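Local coordinates for reticulocyte binding protein (Streptococcus agalactiae COH1, PDB 3FAW) that probably hydrolyses alpha-1,6 linkages of pullulan and related branched alpha-glucans as a secreted, cell-wall-attached streptococcal pullulanase, at residues M507-R521 with P555-Y569. Residues are numbered along the deposited sequence; the frame is centred on the assembly and turned at random.
Sequences MKSTDTVGVFSDDIR and PGNFEADSPGDVVQY. With CA (calcium ion), chain E.
Strands 513-516 and 566-568 run side by side in the same direction, their short axes 43° apart, joined by backbone hydrogen bonds from Val515 N to Asp565 O, Val567 N to Val515 O (2.8 Å) and Ser517 N to Val567 O. On one side of this pair the Phe516 ring turns its CD1 edge onto the face of Tyr569, CD1 lying almost over the ring centre with the planes at 64°. Val567 CG1 covers a face of Phe516, 4.2 Å from its ring centroid. The Tyr569 hydroxyl OH accepts a hydrogen bond from Arg521 NH1 (3.0 Å), the oxygen sitting off the guanidinium plane, while Ser517 O lies at the edge of the tyrosine ring. On the other side Val515 CG2 packs 3.5 Å from Phe558 CZ, and Met507 CG touches CE1 of the same ring. These are the sixth and seventh strands of the eight-stranded TIM barrel of the catalytic domain, flanked by strands 482-485 and 614-618. The segments leading into both strands share a calcium ion. Met507 O (2.2 Å), Thr510 O and Asp511 OD1 bind it from one segment, Asp561 OD1 and both Asp565 carboxylate oxygens from the other, and a water completes the seven ligand atoms. Asp565 grips unevenly, OD2 at 2.4 Å and OD1 at 2.8 Å from the calcium; OD1 also accepts a bond from Arg265. Beyond the strands, Ser517 is the N-cap residue of helix 518-525, and its OG accepts a proton from one water and gives one to another. The first water links it to Gln568 OE1, whose amide NE2 donates to Asn550 O and Gln612 O; the second to Asp518 OD1 and Asn557 OD1. Asn557 ND2 reaches Asp518 OD1 directly (2.8 Å), and Asp519 OD2 receives the Gly556 N-H from above its carboxylate plane.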
ATOM      1  N   MET A 507      16.974   1.247  -3.355  1.00 10.80           N
ATOM      2  CA  MET A 507      17.048   0.164  -4.341  1.00 10.85           C
ATOM      3  C   MET A 507      18.481  -0.201  -4.743  1.00 11.97           C
ATOM      4  O   MET A 507      18.749  -1.352  -5.064  1.00  9.62           O
ATOM      5  CB  MET A 507      16.216   0.503  -5.589  1.00 11.09           C
ATOM      6  CG  MET A 507      14.703   0.588  -5.358  1.00 11.92           C
ATOM      7  SD  MET A 507      13.934  -0.902  -4.675  1.00 10.94           S
ATOM      8  CE  MET A 507      14.113  -0.554  -2.924  1.00 11.00           C
ATOM      9  N   LYS A 508      19.404   0.761  -4.698  1.00 13.19           N
ATOM     10  CA  LYS A 508      20.813   0.481  -5.010  1.00 14.14           C
ATOM     11  C   LYS A 508      21.574  -0.297  -3.920  1.00 14.39           C
ATOM     12  O   LYS A 508      22.708  -0.709  -4.164  1.00 14.33           O
ATOM     13  CB  LYS A 508      21.570   1.779  -5.329  1.00 14.69           C
ATOM     14  CG  LYS A 508      21.848   2.670  -4.127  1.00 14.25           C
ATOM     15  CD  LYS A 508      22.444   4.003  -4.551  1.00 16.34           C
ATOM     16  CE  LYS A 508      22.613   4.941  -3.361  1.00 20.42           C
ATOM     17  NZ  LYS A 508      23.491   4.368  -2.298  1.00 25.75           N
ATOM     18  N   SER A 509      20.962  -0.489  -2.743  1.00 14.32           N
ATOM     19  CA  SER A 509      21.606  -1.161  -1.606  0.50 15.15           C
ATOM     20  C   SER A 509      20.802  -2.357  -1.083  1.00 14.81           C
ATOM     21  O   SER A 509      21.066  -2.857   0.015  1.00 15.21           O
ATOM     22  CB  SER A 509      21.812  -0.163  -0.460  0.50 15.32           C
ATOM     23  OG  SER A 509      22.546   0.971  -0.883  0.50 19.44           O
ATOM     24  N   THR A 510      19.816  -2.813  -1.857  1.00 14.24           N
ATOM     25  CA  THR A 510      19.003  -3.969  -1.474  1.00 14.01           C
ATOM     26  C   THR A 510      18.393  -4.619  -2.714  1.00 14.32           C
ATOM     27  O   THR A 510      18.114  -3.936  -3.698  1.00 15.08           O
ATOM     28  CB  THR A 510      17.864  -3.576  -0.483  1.00 14.41           C
ATOM     29  OG1 THR A 510      17.187  -4.753  -0.012  1.00 13.07           O
ATOM     30  CG2 THR A 510      16.863  -2.660  -1.154  1.00 11.03           C
ATOM     31  N   ASP A 511      18.218  -5.938  -2.667  1.00 15.22           N
ATOM     32  CA  ASP A 511      17.436  -6.665  -3.671  1.00 16.75           C
ATOM     33  C   ASP A 511      16.321  -7.446  -2.963  1.00 16.73           C
ATOM     34  O   ASP A 511      16.226  -8.670  -3.088  1.00 17.67           O
ATOM     35  CB  ASP A 511      18.313  -7.630  -4.488  1.00 17.89           C
ATOM     36  CG  ASP A 511      19.250  -6.921  -5.466  1.00 19.15           C
ATOM     37  OD1 ASP A 511      19.084  -5.711  -5.740  1.00 20.53           O
ATOM     38  OD2 ASP A 511      20.163  -7.600  -5.985  1.00 19.18           O
ATOM     39  N   THR A 512      15.485  -6.727  -2.219  1.00 16.31           N
ATOM     40  CA  THR A 512      14.390  -7.328  -1.455  1.00 15.85           C
ATOM     41  C   THR A 512      13.034  -6.808  -1.942  1.00 16.30           C
ATOM     42  O   THR A 512      12.283  -7.531  -2.594  1.00 17.89           O
ATOM     43  CB  THR A 512      14.550  -7.048   0.055  1.00 16.02           C
ATOM     44  OG1 THR A 512      14.627  -5.635   0.287  1.00 12.37           O
ATOM     45  CG2 THR A 512      15.815  -7.712   0.591  1.00 16.25           C
ATOM     46  N   VAL A 513      12.740  -5.546  -1.646  1.00 15.97           N
ATOM     47  CA  VAL A 513      11.454  -4.943  -1.988  1.00 15.79           C
ATOM     48  C   VAL A 513      11.594  -4.067  -3.235  1.00 15.94           C
ATOM     49  O   VAL A 513      12.545  -3.290  -3.340  1.00 16.26           O
ATOM     50  CB  VAL A 513      10.921  -4.094  -0.816  1.00 16.77           C
ATOM     51  CG1 VAL A 513       9.587  -3.472  -1.168  1.00 14.72           C
ATOM     52  CG2 VAL A 513      10.805  -4.944   0.449  1.00 15.15           C
ATOM     53  N   GLY A 514      10.654  -4.208  -4.173  1.00 14.68           N
ATOM     54  CA  GLY A 514      10.617  -3.385  -5.394  1.00 14.32           C
ATOM     55  C   GLY A 514       9.740  -2.150  -5.236  1.00 13.10           C
ATOM     56  O   GLY A 514       8.797  -2.151  -4.450  1.00 13.59           O
ATOM     57  N   VAL A 515      10.049  -1.088  -5.977  1.00 12.12           N
ATOM     58  CA  VAL A 515       9.284   0.160  -5.882  1.00 10.74           C
ATOM     59  C   VAL A 515       8.653   0.558  -7.215  1.00 11.71           C
ATOM     60  O   VAL A 515       9.187   0.259  -8.289  1.00 10.36           O
ATOM     61  CB  VAL A 515      10.148   1.339  -5.377  1.00 11.36           C
ATOM     62  CG1 VAL A 515      10.685   1.050  -3.972  1.00  7.47           C
ATOM     63  CG2 VAL A 515      11.275   1.641  -6.359  1.00  7.42           C
ATOM     64  N   PHE A 516       7.520   1.249  -7.128  1.00 12.20           N
ATOM     65  CA  PHE A 516       6.823   1.754  -8.309  1.00 12.71           C
ATOM     66  C   PHE A 516       7.689   2.731  -9.091  1.00 11.92           C
ATOM     67  O   PHE A 516       8.336   3.597  -8.508  1.00 13.38           O
ATOM     68  CB  PHE A 516       5.498   2.417  -7.916  1.00 12.27           C
ATOM     69  CG  PHE A 516       4.420   1.434  -7.578  1.00 12.90           C
ATOM     70  CD1 PHE A 516       3.614   0.904  -8.576  1.00 11.45           C
ATOM     71  CD2 PHE A 516       4.234   1.007  -6.268  1.00 14.34           C
ATOM     72  CE1 PHE A 516       2.622  -0.017  -8.274  1.00 11.26           C
ATOM     73  CE2 PHE A 516       3.249   0.081  -5.957  1.00 12.45           C
ATOM     74  CZ  PHE A 516       2.444  -0.432  -6.961  1.00 15.02           C
ATOM     75  N   SER A 517       7.696   2.571 -10.411  1.00 12.26           N
ATOM     76  CA  SER A 517       8.442   3.452 -11.296  1.00 12.92           C
ATOM     77  C   SER A 517       7.562   4.585 -11.826  1.00 13.01           C
ATOM     78  O   SER A 517       6.877   4.437 -12.840  1.00 12.16           O
ATOM     79  CB  SER A 517       9.049   2.666 -12.457  1.00 13.30           C
ATOM     80  OG  SER A 517       9.820   3.513 -13.292  1.00 14.03           O
ATOM     81  N   ASP A 518       7.596   5.721 -11.136  1.00 12.52           N
ATOM     82  CA  ASP A 518       6.884   6.915 -11.600  1.00 12.55           C
ATOM     83  C   ASP A 518       7.464   7.484 -12.906  1.00 12.81           C
ATOM     84  O   ASP A 518       6.761   8.169 -13.650  1.00 14.09           O
ATOM     85  CB  ASP A 518       6.804   7.999 -10.505  1.00 13.35           C
ATOM     86  CG  ASP A 518       8.152   8.333  -9.874  1.00 13.53           C
ATOM     87  OD1 ASP A 518       9.088   7.509  -9.917  1.00 18.39           O
ATOM     88  OD2 ASP A 518       8.263   9.433  -9.296  1.00 18.09           O
ATOM     89  N   ASP A 519       8.730   7.177 -13.187  1.00 12.12           N
ATOM     90  CA  ASP A 519       9.401   7.637 -14.405  1.00 11.72           C
ATOM     91  C   ASP A 519       8.789   7.045 -15.680  1.00 11.24           C
ATOM     92  O   ASP A 519       8.534   7.772 -16.640  1.00 10.63           O
ATOM     93  CB  ASP A 519      10.895   7.301 -14.349  1.00 11.69           C
ATOM     94  CG  ASP A 519      11.730   8.170 -15.274  1.00 13.27           C
ATOM     95  OD1 ASP A 519      11.454   9.382 -15.361  1.00 16.55           O
ATOM     96  OD2 ASP A 519      12.682   7.647 -15.891  1.00 14.34           O
ATOM     97  N   ILE A 520       8.561   5.734 -15.697  1.00 11.71           N
ATOM     98  CA  ILE A 520       7.916   5.098 -16.852  1.00 11.58           C
ATOM     99  C   ILE A 520       6.446   5.529 -16.959  1.00 12.41           C
ATOM    100  O   ILE A 520       5.933   5.724 -18.061  1.00 12.24           O
ATOM    101  CB  ILE A 520       8.047   3.543 -16.842  1.00 11.26           C
ATOM    102  CG1 ILE A 520       7.683   2.976 -18.225  1.00 11.99           C
ATOM    103  CG2 ILE A 520       7.179   2.918 -15.758  1.00 11.79           C
ATOM    104  CD1 ILE A 520       7.922   1.477 -18.381  1.00 10.02           C
ATOM    105  N   ARG A 521       5.780   5.686 -15.815  1.00 12.72           N
ATOM    106  CA  ARG A 521       4.413   6.217 -15.783  1.00 12.21           C
ATOM    107  C   ARG A 521       4.360   7.581 -16.481  1.00 12.16           C
ATOM    108  O   ARG A 521       3.656   7.745 -17.480  1.00 10.29           O
ATOM    109  CB  ARG A 521       3.920   6.331 -14.334  1.00 12.57           C
ATOM    110  CG  ARG A 521       2.526   6.947 -14.157  1.00 13.06           C
ATOM    111  CD  ARG A 521       2.295   7.354 -12.707  1.00 13.80           C
ATOM    112  NE  ARG A 521       2.956   8.618 -12.371  1.00 14.40           N
ATOM    113  CZ  ARG A 521       3.151   9.081 -11.133  1.00 16.25           C
ATOM    114  NH1 ARG A 521       2.746   8.390 -10.075  1.00 16.10           N
ATOM    115  NH2 ARG A 521       3.766  10.246 -10.943  1.00 13.31           N
ATOM    116  N   PRO A 555      15.054   3.169 -14.711  1.00 11.38           N
ATOM    117  CA  PRO A 555      14.470   4.511 -14.643  1.00 11.03           C
ATOM    118  C   PRO A 555      15.501   5.613 -14.429  1.00  9.94           C
ATOM    119  O   PRO A 555      16.536   5.381 -13.820  1.00 10.13           O
ATOM    120  CB  PRO A 555      13.522   4.425 -13.437  1.00 10.27           C
ATOM    121  CG  PRO A 555      14.006   3.255 -12.652  1.00 10.22           C
ATOM    122  CD  PRO A 555      14.502   2.290 -13.665  1.00 11.36           C
ATOM    123  N   GLY A 556      15.194   6.805 -14.927  1.00 11.90           N
ATOM    124  CA  GLY A 556      16.103   7.943 -14.854  1.00 12.38           C
ATOM    125  C   GLY A 556      16.099   8.704 -13.540  1.00 13.02           C
ATOM    126  O   GLY A 556      16.973   9.546 -13.324  1.00 13.64           O
ATOM    127  N   ASN A 557      15.132   8.422 -12.663  1.00 12.00           N
ATOM    128  CA  ASN A 557      15.005   9.162 -11.397  1.00 12.30           C
ATOM    129  C   ASN A 557      15.496   8.409 -10.148  1.00 12.78           C
ATOM    130  O   ASN A 557      15.513   8.975  -9.057  1.00 11.70           O
ATOM    131  CB  ASN A 557      13.569   9.668 -11.194  1.00 12.40           C
ATOM    132  CG  ASN A 557      12.562   8.550 -11.025  1.00 11.72           C
ATOM    133  OD1 ASN A 557      12.808   7.403 -11.406  1.00 10.83           O
ATOM    134  ND2 ASN A 557      11.412   8.881 -10.452  1.00 12.36           N
ATOM    135  N   PHE A 558      15.870   7.142 -10.303  1.00 12.73           N
ATOM    136  CA  PHE A 558      16.594   6.421  -9.251  1.00 13.42           C
ATOM    137  C   PHE A 558      17.420   5.291  -9.846  1.00 14.26           C
ATOM    138  O   PHE A 558      17.114   4.804 -10.937  1.00 14.69           O
ATOM    139  CB  PHE A 558      15.650   5.902  -8.148  1.00 12.96           C
ATOM    140  CG  PHE A 558      14.819   4.692  -8.534  1.00 10.97           C
ATOM    141  CD1 PHE A 558      15.317   3.401  -8.368  1.00 11.55           C
ATOM    142  CD2 PHE A 558      13.517   4.844  -8.995  1.00 10.65           C
ATOM    143  CE1 PHE A 558      14.546   2.286  -8.696  1.00  9.88           C
ATOM    144  CE2 PHE A 558      12.731   3.733  -9.320  1.00 11.25           C
ATOM    145  CZ  PHE A 558      13.249   2.453  -9.172  1.00 10.24           C
ATOM    146  N   GLU A 559      18.465   4.886  -9.125  1.00 15.08           N
ATOM    147  CA  GLU A 559      19.344   3.806  -9.574  1.00 16.96           C
ATOM    148  C   GLU A 559      18.776   2.438  -9.205  1.00 16.26           C
ATOM    149  O   GLU A 559      18.696   2.088  -8.026  1.00 15.77           O
ATOM    150  CB  GLU A 559      20.748   3.969  -8.968  1.00 18.20           C
ATOM    151  CG  GLU A 559      21.789   2.947  -9.448  1.00 22.11           C
ATOM    152  CD  GLU A 559      22.054   3.008 -10.947  1.00 24.22           C
ATOM    153  OE1 GLU A 559      21.883   4.089 -11.551  0.10 23.84           O
ATOM    154  OE2 GLU A 559      22.444   1.968 -11.520  0.10 23.40           O
ATOM    155  N   ALA A 560      18.383   1.671 -10.221  1.00 15.62           N
ATOM    156  CA  ALA A 560      17.997   0.276 -10.040  1.00 14.11           C
ATOM    157  C   ALA A 560      19.123  -0.628 -10.546  1.00 14.77           C
ATOM    158  O   ALA A 560      19.330  -0.745 -11.755  1.00 13.71           O
ATOM    159  CB  ALA A 560      16.707  -0.013 -10.788  1.00 13.45           C
ATOM    160  N   ASP A 561      19.853  -1.264  -9.628  1.00 14.63           N
ATOM    161  CA  ASP A 561      20.958  -2.148 -10.021  1.00 16.13           C
ATOM    162  C   ASP A 561      20.495  -3.572 -10.377  1.00 16.01           C
ATOM    163  O   ASP A 561      21.309  -4.415 -10.757  1.00 17.53           O
ATOM    164  CB  ASP A 561      22.078  -2.159  -8.960  1.00 17.76           C
ATOM    165  CG  ASP A 561      21.712  -2.922  -7.694  1.00 13.35           C
ATOM    166  OD1 ASP A 561      20.538  -2.890  -7.276  1.00 12.49           O
ATOM    167  OD2 ASP A 561      22.617  -3.546  -7.101  0.10 13.43           O
ATOM    168  N   SER A 562      19.189  -3.817 -10.264  1.00 14.55           N
ATOM    169  CA  SER A 562      18.572  -5.089 -10.645  1.00 15.13           C
ATOM    170  C   SER A 562      17.150  -4.816 -11.165  1.00 14.26           C
ATOM    171  O   SER A 562      16.470  -3.929 -10.649  1.00 13.37           O
ATOM    172  CB  SER A 562      18.541  -6.037  -9.439  1.00 14.89           C
ATOM    173  OG  SER A 562      17.640  -7.118  -9.625  1.00 18.72           O
ATOM    174  N   PRO A 563      16.696  -5.567 -12.191  1.00 14.41           N
ATOM    175  CA  PRO A 563      15.360  -5.309 -12.752  1.00 14.79           C
ATOM    176  C   PRO A 563      14.212  -5.529 -11.760  1.00 14.36           C
ATOM    177  O   PRO A 563      13.178  -4.869 -11.869  1.00 14.60           O
ATOM    178  CB  PRO A 563      15.266  -6.298 -13.924  1.00 14.53           C
ATOM    179  CG  PRO A 563      16.293  -7.331 -13.653  1.00 13.57           C
ATOM    180  CD  PRO A 563      17.382  -6.668 -12.890  1.00 13.49           C
ATOM    181  N   GLY A 564      14.406  -6.435 -10.801  1.00 12.57           N
ATOM    182  CA  GLY A 564      13.430  -6.689  -9.748  1.00 12.13           C
ATOM    183  C   GLY A 564      13.187  -5.530  -8.786  1.00 13.92           C
ATOM    184  O   GLY A 564      12.199  -5.542  -8.039  1.00 15.12           O
ATOM    185  N   ASP A 565      14.070  -4.530  -8.801  1.00 12.04           N
ATOM    186  CA  ASP A 565      13.871  -3.299  -8.020  1.00 13.10           C
ATOM    187  C   ASP A 565      12.708  -2.446  -8.520  1.00 11.97           C
ATOM    188  O   ASP A 565      12.240  -1.558  -7.803  1.00 10.18           O
ATOM    189  CB  ASP A 565      15.119  -2.409  -8.075  1.00 13.93           C
ATOM    190  CG  ASP A 565      16.331  -3.039  -7.437  1.00 16.08           C
ATOM    191  OD1 ASP A 565      16.177  -3.957  -6.604  1.00 19.04           O
ATOM    192  OD2 ASP A 565      17.457  -2.601  -7.762  1.00 16.01           O
ATOM    193  N   VAL A 566      12.268  -2.704  -9.750  1.00 11.83           N
ATOM    194  CA  VAL A 566      11.351  -1.819 -10.458  1.00 12.03           C
ATOM    195  C   VAL A 566       9.976  -2.455 -10.671  1.00 11.72           C
ATOM    196  O   VAL A 566       9.865  -3.543 -11.239  1.00  9.15           O
ATOM    197  CB  VAL A 566      11.928  -1.441 -11.838  1.00 12.47           C
ATOM    198  CG1 VAL A 566      11.005  -0.473 -12.561  1.00 12.58           C
ATOM    199  CG2 VAL A 566      13.315  -0.840 -11.683  1.00 11.44           C
ATOM    200  N   VAL A 567       8.939  -1.763 -10.204  1.00 12.15           N
ATOM    201  CA  VAL A 567       7.562  -2.123 -10.514  1.00 11.95           C
ATOM    202  C   VAL A 567       7.074  -1.212 -11.646  1.00 13.00           C
ATOM    203  O   VAL A 567       6.898  -0.008 -11.446  1.00 14.04           O
ATOM    204  CB  VAL A 567       6.642  -1.978  -9.285  1.00 12.56           C
ATOM    205  CG1 VAL A 567       5.248  -2.500  -9.603  1.00 11.17           C
ATOM    206  CG2 VAL A 567       7.229  -2.710  -8.077  1.00 10.24           C
ATOM    207  N   GLN A 568       6.872  -1.793 -12.828  1.00 12.48           N
ATOM    208  CA  GLN A 568       6.467  -1.039 -14.024  1.00 12.23           C
ATOM    209  C   GLN A 568       4.953  -0.852 -14.053  1.00 12.20           C
ATOM    210  O   GLN A 568       4.198  -1.827 -14.008  1.00  9.83           O
ATOM    211  CB  GLN A 568       6.893  -1.772 -15.302  1.00 13.16           C
ATOM    212  CG  GLN A 568       8.375  -2.152 -15.389  1.00 11.84           C
ATOM    213  CD  GLN A 568       9.281  -0.990 -15.775  1.00 12.17           C
ATOM    214  OE1 GLN A 568       8.988   0.168 -15.489  1.00 11.51           O
ATOM    215  NE2 GLN A 568      10.399  -1.305 -16.418  1.00 11.09           N
ATOM    216  N   TYR A 569       4.511   0.402 -14.133  1.00 11.80           N
ATOM    217  CA  TYR A 569       3.084   0.701 -14.192  1.00 10.90           C
ATOM    218  C   TYR A 569       2.786   2.019 -14.895  1.00 10.79           C
ATOM    219  O   TYR A 569       3.651   2.901 -15.001  1.00 11.06           O
ATOM    220  CB  TYR A 569       2.473   0.703 -12.786  1.00 10.63           C
ATOM    221  CG  TYR A 569       2.602   1.991 -11.984  1.00 10.99           C
ATOM    222  CD1 TYR A 569       3.822   2.654 -11.855  1.00 11.12           C
ATOM    223  CD2 TYR A 569       1.503   2.514 -11.311  1.00 10.00           C
ATOM    224  CE1 TYR A 569       3.933   3.821 -11.092  1.00  8.77           C
ATOM    225  CE2 TYR A 569       1.602   3.666 -10.551  1.00 10.95           C
ATOM    226  CZ  TYR A 569       2.817   4.317 -10.439  1.00 12.22           C
ATOM    227  OH  TYR A 569       2.900   5.464  -9.676  1.00  9.66           O
TER
HETATM  228 CA    CA E   4      18.782  -3.404  -5.900  1.00 14.31          CA
HETATM  229  O   HOH W   1      18.357   3.449  -5.724  1.00  4.59           O
HETATM  230  O   HOH W   2      24.490  -0.765  -6.708  1.00 22.15           O
HETATM  231  O   HOH W   3      14.948  -4.232  -3.917  1.00 23.14           O
HETATM  232  O   HOH W   4      10.950   1.921 -15.096  1.00 11.93           O
HETATM  233  O   HOH W   5      10.740   5.667 -11.521  1.00 12.30           O
HETATM  234  O   HOH W   6      20.838  -3.657  -4.673  1.00 17.07           O